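Local coordinates for protein kallistatin (Homo sapiens, PDB 6F4V) that inhibits the serine protease tissue kallikrein by forming a stable equimolar complex with it, during which the inhibitor is cleaved at its reactive site, at residues 142-147 with 330-335; 30-35 with 165-170; 273-278 with 320-325. All coordinates share one frame; numbering follows the deposited sequence. Where two conformers were deposited one is given.

Interaction 1: 142-147 with 330-335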
loop_
_atom_site.group_PDB
_atom_site.type_symbol
_atom_site.label_atom_id
_atom_site.label_comp_id
_atom_site.label_asym_id
_atom_site.label_seq_id
_atom_site.Cartn_x
_atom_site.Cartn_y
_atom_site.Cartn_z
ATOM N N LYS A 142 6.128 -16.524 1.446
ATOM C CA LYS A 142 7.105 -16.856 0.418
ATOM C C LYS A 142 7.169 -15.741 -0.642
ATOM O O LYS A 142 8.241 -15.266 -1.005
ATOM C CB LYS A 142 6.735 -18.183 -0.224
ATOM C CG LYS A 142 7.605 -18.608 -1.383
ATOM C CD LYS A 142 7.301 -20.052 -1.747
ATOM C CE LYS A 142 7.912 -20.419 -3.086
ATOM N NZ LYS A 142 9.367 -20.114 -3.118
ATOM N N GLU A 143 6.000 -15.310 -1.100
ATOM C CA GLU A 143 5.922 -14.265 -2.112
ATOM C C GLU A 143 6.429 -12.901 -1.680
ATOM O O GLU A 143 6.840 -12.096 -2.526
ATOM C CB GLU A 143 4.494 -14.152 -2.641
ATOM C CG GLU A 143 4.058 -15.362 -3.439
ATOM C CD GLU A 143 4.836 -15.577 -4.739
ATOM O OE1 GLU A 143 5.619 -14.714 -5.186
ATOM O OE2 GLU A 143 4.632 -16.643 -5.328
ATOM N N THR A 144 6.422 -12.645 -0.377
ATOM C CA THR A 144 6.935 -11.400 0.179
ATOM C C THR A 144 8.344 -11.517 0.761
ATOM O O THR A 144 8.774 -10.652 1.514
ATOM C CB THR A 144 5.938 -10.802 1.200
ATOM O OG1 THR A 144 5.641 -11.742 2.239
ATOM C CG2 THR A 144 4.657 -10.437 0.485
ATOM N N ARG A 145 9.086 -12.551 0.338
ATOM C CA ARG A 145 10.459 -12.812 0.838
ATOM C C ARG A 145 10.555 -12.760 2.348
ATOM O O ARG A 145 11.460 -12.133 2.913
ATOM C CB ARG A 145 11.457 -11.864 0.199
ATOM C CG ARG A 145 11.424 -11.919 -1.316
ATOM C CD ARG A 145 12.761 -11.505 -1.930
ATOM N NE ARG A 145 12.656 -11.472 -3.397
ATOM C CZ ARG A 145 12.836 -12.515 -4.213
ATOM N NH1 ARG A 145 13.152 -13.733 -3.745
ATOM N NH2 ARG A 145 12.701 -12.341 -5.525
ATOM N N GLY A 146 9.560 -13.369 2.993
ATOM C CA GLY A 146 9.520 -13.485 4.429
ATOM C C GLY A 146 8.944 -12.335 5.218
ATOM O O GLY A 146 8.820 -12.437 6.436
ATOM N N LYS A 147 8.585 -11.235 4.544
ATOM C CA LYS A 147 8.171 -10.025 5.231
ATOM C C LYS A 147 6.747 -10.030 5.777
ATOM O O LYS A 147 6.499 -9.485 6.843
ATOM C CB LYS A 147 8.344 -8.812 4.308
ATOM C CG LYS A 147 9.781 -8.569 3.851
ATOM C CD LYS A 147 10.811 -8.601 4.972
ATOM C CE LYS A 147 10.523 -7.553 6.010
ATOM N NZ LYS A 147 11.574 -7.479 7.052
ATOM N N GLU A 330 13.111 -1.666 1.245
ATOM C CA GLU A 330 12.327 -2.849 1.024
ATOM C C GLU A 330 10.941 -2.611 1.626
ATOM O O GLU A 330 10.818 -2.170 2.769
ATOM C CB GLU A 330 12.952 -4.075 1.672
ATOM C CG GLU A 330 12.210 -5.378 1.391
ATOM C CD GLU A 330 12.733 -6.523 2.254
ATOM O OE1 GLU A 330 12.955 -6.287 3.451
ATOM O OE2 GLU A 330 12.898 -7.630 1.744
ATOM N N ALA A 331 9.927 -2.869 0.827
ATOM C CA ALA A 331 8.525 -2.725 1.287
ATOM C C ALA A 331 7.695 -3.884 0.769
ATOM O O ALA A 331 7.863 -4.329 -0.362
ATOM C CB ALA A 331 7.963 -1.365 0.869
ATOM N N ALA A 332 6.823 -4.421 1.625
ATOM C CA ALA A 332 5.980 -5.495 1.260
ATOM C C ALA A 332 4.597 -5.309 1.861
ATOM O O ALA A 332 4.424 -4.617 2.860
ATOM C CB ALA A 332 6.582 -6.830 1.690
ATOM N N ALA A 333 3.617 -5.924 1.216
ATOM C CA ALA A 333 2.253 -5.900 1.724
ATOM C C ALA A 333 1.437 -7.004 1.116
ATOM O O ALA A 333 1.768 -7.561 0.066
ATOM C CB ALA A 333 1.594 -4.550 1.473
ATOM N N ALA A 334 0.352 -7.335 1.796
ATOM C CA ALA A 334 -0.614 -8.254 1.258
ATOM C C ALA A 334 -2.001 -7.979 1.802
ATOM O O ALA A 334 -2.146 -7.396 2.867
ATOM C CB ALA A 334 -0.183 -9.674 1.578
ATOM N N THR A 335 -3.004 -8.420 1.049
ATOM C CA THR A 335 -4.413 -8.222 1.391
ATOM C C THR A 335 -5.126 -9.535 1.197
ATOM O O THR A 335 -4.915 -10.204 0.189
ATOM C CB THR A 335 -5.052 -7.181 0.431
ATOM O OG1 THR A 335 -4.332 -5.957 0.515
ATOM C CG2 THR A 335 -6.519 -6.934 0.759
HETATM O O HOH W 1 13.450 -10.031 2.746
HETATM O O HOH W 2 13.938 -6.807 5.728
#
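Lys-147 and Glu-330 meet by the flanks of their chains, and the charged ends are joined through water. The aliphatic part of the lysine lies over the carboxylate: CD of Lys-147 comes 3.5 Å from OE1 of Glu-330, while NZ of Lys-147 remains 4.0 Å from that oxygen, too far for a salt bridge. The chain of Lys-147 bends at both chi2 (-48°) and chi3 (-60°), which curls its methylenes against the acid. Glu-330 does the reverse, with CG trans to the backbone N (chi1 -176°) and an extended chain rising from the sheet. One water donates to OE1 of Glu-330 and accepts from NZ of Lys-147. A second donates to OE2 of Glu-330 and, over 2.9 Å, to O of Arg-145; OE2 is further bonded to the hydroxyl of Tyr-168.

Deeper in, the methyl of Ala-332 sits between two side chains, 3.7 Å from CB of Lys-147 and 4.1 Å from CB of Thr-144. A methyl is all that Ala-332 needs to meet both. Thr-144 offers carbon to the strand; its hydroxyl bonds to O of Val-140 in the last helical turn and N of Ile-148 beyond the turn.

Arg-145, the C' residue of the Schellman motif that ends the helix, and Gly-146, both at positive phi, are the central residues of a type I' turn from Thr-144 to Lys-147; glycine takes up such a phi readily.

The turn that follows helix 129-143 thus rests on strand 328-340, which runs between strands 159-172 and 312-324. Salt bridges from Glu-143 to Arg-92 and from Arg-145 to Glu-90 tie the helix end to strand 89-100, while Ala-331 and Ala-333 face away from the turn and pack on aromatic side chains of another protein chain.

Interaction 2: 30-35 with 165-170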
loop_
_atom_site.group_PDB
_atom_site.type_symbol
_atom_site.label_atom_id
_atom_site.label_comp_id
_atom_site.label_asym_id
_atom_site.label_seq_id
_atom_site.Cartn_x
_atom_site.Cartn_y
_atom_site.Cartn_z
ATOM N N PHE A 30 1.468 2.134 8.067
ATOM C CA PHE A 30 2.081 1.682 6.824
ATOM C C PHE A 30 1.190 0.717 6.099
ATOM O O PHE A 30 0.811 -0.297 6.644
ATOM C CB PHE A 30 3.502 1.072 7.029
ATOM C CG PHE A 30 4.273 0.981 5.750
ATOM C CD1 PHE A 30 4.711 2.152 5.101
ATOM C CD2 PHE A 30 4.504 -0.241 5.149
ATOM C CE1 PHE A 30 5.388 2.069 3.889
ATOM C CE2 PHE A 30 5.153 -0.310 3.917
ATOM C CZ PHE A 30 5.599 0.845 3.303
ATOM N N PHE A 31 0.862 1.037 4.848
ATOM C CA PHE A 31 0.052 0.137 4.041
ATOM C C PHE A 31 0.353 0.296 2.572
ATOM O O PHE A 31 0.986 1.256 2.165
ATOM C CB PHE A 31 -1.454 0.364 4.310
ATOM C CG PHE A 31 -1.987 1.660 3.786
ATOM C CD1 PHE A 31 -1.719 2.843 4.438
ATOM C CD2 PHE A 31 -2.776 1.691 2.667
ATOM C CE1 PHE A 31 -2.189 4.054 3.961
ATOM C CE2 PHE A 31 -3.289 2.905 2.210
ATOM C CZ PHE A 31 -2.921 4.078 2.827
ATOM N N SER A 32 -0.086 -0.680 1.786
ATOM C CA SER A 32 -0.090 -0.560 0.349
ATOM C C SER A 32 -1.485 -0.276 -0.218
ATOM O O SER A 32 -2.301 -1.180 -0.304
ATOM C CB SER A 32 0.437 -1.807 -0.317
ATOM O OG SER A 32 0.375 -1.635 -1.718
ATOM N N PRO A 33 -1.720 0.963 -0.661
ATOM C CA PRO A 33 -3.037 1.253 -1.257
ATOM C C PRO A 33 -3.260 0.452 -2.529
ATOM O O PRO A 33 -4.370 -0.038 -2.750
ATOM C CB PRO A 33 -2.987 2.745 -1.575
ATOM C CG PRO A 33 -1.658 3.257 -1.176
ATOM C CD PRO A 33 -0.870 2.162 -0.547
ATOM N N LEU A 34 -2.208 0.272 -3.327
ATOM C CA LEU A 34 -2.312 -0.499 -4.549
ATOM C C LEU A 34 -2.765 -1.931 -4.281
ATOM O O LEU A 34 -3.639 -2.457 -4.964
ATOM C CB LEU A 34 -0.976 -0.449 -5.326
ATOM C CG LEU A 34 -1.041 -1.291 -6.602
ATOM C CD1 LEU A 34 -2.118 -0.758 -7.527
ATOM C CD2 LEU A 34 0.263 -1.339 -7.292
ATOM N N SER A 35 -2.203 -2.560 -3.261
ATOM C CA SER A 35 -2.604 -3.917 -2.921
ATOM C C SER A 35 -4.083 -3.985 -2.547
ATOM O O SER A 35 -4.820 -4.864 -3.036
ATOM C CB SER A 35 -1.778 -4.446 -1.762
ATOM O OG SER A 35 -2.304 -5.667 -1.280
ATOM N N ASN A 165 -3.868 -10.909 -2.462
ATOM C CA ASN A 165 -2.796 -10.440 -3.307
ATOM C C ASN A 165 -1.644 -9.958 -2.488
ATOM O O ASN A 165 -1.745 -9.837 -1.268
ATOM C CB ASN A 165 -3.284 -9.405 -4.286
ATOM C CG ASN A 165 -3.491 -8.056 -3.684
ATOM O OD1 ASN A 165 -3.024 -7.767 -2.604
ATOM N ND2 ASN A 165 -4.188 -7.200 -4.413
ATOM N N TYR A 166 -0.540 -9.713 -3.158
ATOM C CA TYR A 166 0.671 -9.267 -2.460
ATOM C C TYR A 166 1.449 -8.344 -3.387
ATOM O O TYR A 166 1.285 -8.382 -4.631
ATOM C CB TYR A 166 1.532 -10.474 -2.025
ATOM C CG TYR A 166 2.064 -11.193 -3.231
ATOM C CD1 TYR A 166 3.260 -10.776 -3.848
ATOM C CD2 TYR A 166 1.348 -12.245 -3.805
ATOM C CE1 TYR A 166 3.728 -11.405 -4.998
ATOM C CE2 TYR A 166 1.814 -12.879 -4.934
ATOM C CZ TYR A 166 3.002 -12.471 -5.520
ATOM O OH TYR A 166 3.439 -13.100 -6.669
ATOM N N ILE A 167 2.299 -7.537 -2.769
ATOM C CA ILE A 167 3.240 -6.696 -3.448
ATOM C C ILE A 167 4.541 -6.807 -2.675
ATOM O O ILE A 167 4.557 -6.812 -1.452
ATOM C CB ILE A 167 2.744 -5.228 -3.571
ATOM C CG1 ILE A 167 3.803 -4.335 -4.235
ATOM C CG2 ILE A 167 2.325 -4.652 -2.218
ATOM C CD1 ILE A 167 3.297 -2.969 -4.677
ATOM N N TYR A 168 5.621 -6.929 -3.434
ATOM C CA TYR A 168 6.965 -6.955 -2.918
ATOM C C TYR A 168 7.780 -5.940 -3.712
ATOM O O TYR A 168 7.741 -5.949 -4.947
ATOM C CB TYR A 168 7.586 -8.337 -3.025
ATOM C CG TYR A 168 8.971 -8.324 -2.414
ATOM C CD1 TYR A 168 9.142 -8.346 -1.038
ATOM C CD2 TYR A 168 10.108 -8.200 -3.209
ATOM C CE1 TYR A 168 10.410 -8.282 -0.466
ATOM C CE2 TYR A 168 11.390 -8.132 -2.644
ATOM C CZ TYR A 168 11.534 -8.186 -1.277
ATOM O OH TYR A 168 12.785 -8.118 -0.675
ATOM N N PHE A 169 8.501 -5.085 -2.996
ATOM C CA PHE A 169 9.236 -3.970 -3.553
ATOM C C PHE A 169 10.597 -3.904 -2.902
ATOM O O PHE A 169 10.704 -3.755 -1.688
ATOM C CB PHE A 169 8.466 -2.674 -3.248
ATOM C CG PHE A 169 9.162 -1.416 -3.673
ATOM C CD1 PHE A 169 9.036 -0.957 -4.959
ATOM C CD2 PHE A 169 9.896 -0.670 -2.781
ATOM C CE1 PHE A 169 9.640 0.224 -5.368
ATOM C CE2 PHE A 169 10.500 0.535 -3.174
ATOM C CZ PHE A 169 10.363 0.972 -4.473
ATOM N N LYS A 170 11.650 -3.964 -3.711
ATOM C CA LYS A 170 13.002 -3.792 -3.179
ATOM C C LYS A 170 13.772 -2.992 -4.201
ATOM O O LYS A 170 13.849 -3.374 -5.388
ATOM C CB LYS A 170 13.672 -5.160 -2.900
ATOM C CG LYS A 170 15.053 -4.999 -2.235
ATOM C CD LYS A 170 15.594 -6.295 -1.606
ATOM C CE LYS A 170 15.825 -7.431 -2.562
ATOM N NZ LYS A 170 16.216 -8.685 -1.801
#
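Ser-35 and Asn-165 are joined by two hydrogen bonds, one at each end of the amide. ND2 of Asn-165 donates to the backbone O of Ser-35 at 2.8 Å, nearly straight (163°), with the acceptor close to the amide plane and the N-H directed at a lone pair in the carbonyl plane. OG of Ser-35 donates to OD1 of Asn-165 at 2.6 Å, tilted slightly from the plane of that carbonyl. Asparagine suits this buried place because it offers a donor and an acceptor together, and the pair of bonds fixes which way round its amide lies.

One turn earlier, OG of Ser-32 is the N-cap acceptor for N of Ser-35 at 3.1 Å; it is also bonded to the backbone of another protein chain. Next along strand 159-172, Ile-167 fills in: its CG2 lies 3.6 Å from OG of Ser-32 and 4.1 Å from CB of Ser-35, while CD1 reaches CD2 of Leu-34 at 4.3 Å. Anti placement of CG1 (chi1 177°) sends CD1 to the leucine and turns CG2 to the serines.

This serine-asparagine network, extended by His-318, whose NE2 bonds to N of Ser-32, is characteristic of the shutter region of serpins.

Interaction 3: 273-278 with 320-325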
loop_
_atom_site.group_PDB
_atom_site.type_symbol
_atom_site.label_atom_id
_atom_site.label_comp_id
_atom_site.label_asym_id
_atom_site.label_seq_id
_atom_site.Cartn_x
_atom_site.Cartn_y
_atom_site.Cartn_z
ATOM N N PRO A 273 16.739 8.240 9.327
ATOM C CA PRO A 273 16.970 7.038 10.101
ATOM C C PRO A 273 16.977 5.784 9.265
ATOM O O PRO A 273 16.304 5.707 8.222
ATOM C CB PRO A 273 15.812 7.001 11.111
ATOM C CG PRO A 273 15.078 8.287 10.956
ATOM C CD PRO A 273 15.449 8.873 9.648
ATOM N N LYS A 274 17.751 4.825 9.744
ATOM C CA LYS A 274 17.656 3.441 9.330
ATOM C C LYS A 274 16.603 2.845 10.250
ATOM O O LYS A 274 16.724 2.955 11.473
ATOM C CB LYS A 274 18.994 2.731 9.536
ATOM C CG LYS A 274 18.969 1.243 9.228
ATOM C CD LYS A 274 20.345 0.630 9.445
ATOM C CE LYS A 274 20.305 -0.878 9.250
ATOM N NZ LYS A 274 21.656 -1.464 9.461
ATOM N N PHE A 275 15.581 2.214 9.688
ATOM C CA PHE A 275 14.428 1.801 10.495
ATOM C C PHE A 275 13.514 0.850 9.769
ATOM O O PHE A 275 13.550 0.711 8.531
ATOM C CB PHE A 275 13.578 3.041 10.914
ATOM C CG PHE A 275 12.795 3.644 9.792
ATOM C CD1 PHE A 275 13.395 4.515 8.914
ATOM C CD2 PHE A 275 11.461 3.298 9.569
ATOM C CE1 PHE A 275 12.706 5.065 7.842
ATOM C CE2 PHE A 275 10.764 3.845 8.497
ATOM C CZ PHE A 275 11.393 4.710 7.609
ATOM N N SER A 276 12.654 0.262 10.589
ATOM C CA SER A 276 11.579 -0.584 10.123
ATOM C C SER A 276 10.306 -0.233 10.846
ATOM O O SER A 276 10.333 0.003 12.058
ATOM C CB SER A 276 11.873 -2.071 10.342
ATOM O OG SER A 276 10.979 -2.823 9.535
ATOM N N ILE A 277 9.201 -0.167 10.082
ATOM C CA ILE A 277 7.849 -0.069 10.645
ATOM C C ILE A 277 6.920 -1.027 9.905
ATOM O O ILE A 277 7.232 -1.539 8.795
ATOM C CB ILE A 277 7.231 1.359 10.599
ATOM C CG1 ILE A 277 7.099 1.902 9.169
ATOM C CG2 ILE A 277 8.013 2.324 11.473
ATOM C CD1 ILE A 277 6.181 3.114 9.060
ATOM N N SER A 278 5.763 -1.251 10.497
ATOM C CA SER A 278 4.778 -2.090 9.881
ATOM C C SER A 278 3.393 -1.601 10.224
ATOM O O SER A 278 3.230 -0.797 11.161
ATOM C CB SER A 278 5.005 -3.528 10.325
ATOM O OG SER A 278 4.804 -3.643 11.698
ATOM N N ALA A 320 1.478 -4.797 6.128
ATOM C CA ALA A 320 2.534 -4.193 5.346
ATOM C C ALA A 320 3.771 -3.906 6.197
ATOM O O ALA A 320 3.649 -3.632 7.400
ATOM C CB ALA A 320 2.052 -2.924 4.695
ATOM N N THR A 321 4.936 -3.901 5.550
ATOM C CA THR A 321 6.212 -3.613 6.239
ATOM C C THR A 321 7.100 -2.724 5.401
ATOM O O THR A 321 7.135 -2.851 4.178
ATOM C CB THR A 321 7.049 -4.912 6.559
ATOM O OG1 THR A 321 7.398 -5.564 5.320
ATOM C CG2 THR A 321 6.270 -5.872 7.351
ATOM N N LEU A 322 7.840 -1.857 6.070
ATOM C CA LEU A 322 8.809 -0.926 5.465
ATOM C C LEU A 322 10.152 -1.097 6.155
ATOM O O LEU A 322 10.200 -1.068 7.392
ATOM C CB LEU A 322 8.364 0.524 5.707
ATOM C CG LEU A 322 9.266 1.652 5.154
ATOM C CD1 LEU A 322 9.446 1.504 3.656
ATOM C CD2 LEU A 322 8.702 3.019 5.489
ATOM N N ASP A 323 11.205 -1.218 5.349
ATOM C CA ASP A 323 12.590 -1.344 5.820
ATOM C C ASP A 323 13.461 -0.394 5.001
ATOM O O ASP A 323 13.625 -0.580 3.785
ATOM C CB ASP A 323 13.075 -2.805 5.666
ATOM C CG ASP A 323 14.417 -3.061 6.326
ATOM O OD1 ASP A 323 15.185 -2.114 6.552
ATOM O OD2 ASP A 323 14.735 -4.232 6.596
ATOM N N VAL A 324 14.021 0.604 5.672
ATOM C CA VAL A 324 14.858 1.615 5.068
ATOM C C VAL A 324 16.263 1.475 5.639
ATOM O O VAL A 324 16.464 1.469 6.866
ATOM C CB VAL A 324 14.276 3.029 5.342
ATOM C CG1 VAL A 324 15.279 4.128 5.026
ATOM C CG2 VAL A 324 12.961 3.206 4.540
ATOM N N ASP A 325 17.238 1.365 4.749
ATOM C CA ASP A 325 18.639 1.348 5.174
ATOM C C ASP A 325 19.517 2.111 4.173
ATOM O O ASP A 325 19.025 2.856 3.326
ATOM C CB ASP A 325 19.109 -0.094 5.384
ATOM C CG ASP A 325 19.193 -0.880 4.088
ATOM O OD1 ASP A 325 19.173 -0.318 2.957
ATOM O OD2 ASP A 325 19.263 -2.113 4.188
#
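Phe-275 holds its CG between the backbone N and the carbonyl carbon (chi1 72°), which lays the ring over the neighbouring strand against Val-324 and Leu-322. CE1 of Phe-275 is 3.6 Å from CB of Val-324, and CE2 of Phe-275 is 3.7 Å from CD2 of Leu-322, both approaching the ring obliquely. Leu-322 has CG anti to the backbone N (chi1 179°), which takes CD2 to the ring, and its CB lies alongside CG1 of Ile-277 at 3.9 Å. Phenylalanine, leucine, isoleucine and beta-branched valine suit this buried, apolar face.

Between the strands, Phe-275 with Val-324 and Ile-277 with Leu-322 form antiparallel hydrogen-bonded pairs. N of Val-324 donates to O of Phe-275 at 2.9 Å, almost straight, and N of Leu-322 to O of Ile-277 at 2.8 Å. On the other face, partly exposed, are the short polar residues Ser-276, Thr-321, Asp-323 and Ser-278, whose hydroxyl bonds to the backbone of another protein chain. One conformer of Ser-276 brings OG above the carbonyl plane of Leu-322 O, a doubtful bond that merely adds to that from N of Ile-277.

Backbone bonds thus set the register, and hydrophobic packing binds the Phe-275 face, which also touches another protein chain.

Overall arrangement
Strand 328-340 connects the three contacts. The turn 142-147 of interaction 1 covers one face of the sheet and segment 30-35 of interaction 2 the other, the centres of the two contacts about 8 Å apart, and OG1 of Thr-335 meets OG of Ser-35 at 2.7 Å. Towards interaction 3, whose centre is about 13 Å from that of interaction 1, N of Thr-321 bonds to O of Ala-332 at 2.8 Å. Interactions 2 and 3 meet where CZ of Phe-30 packs on CB of Leu-322 at 3.7 Å. A strand at this place is consistent with the cleaved serpin form, its reactive loop inserted into the sheet. None of the segments includes residues of the glycan pocket or sodium site.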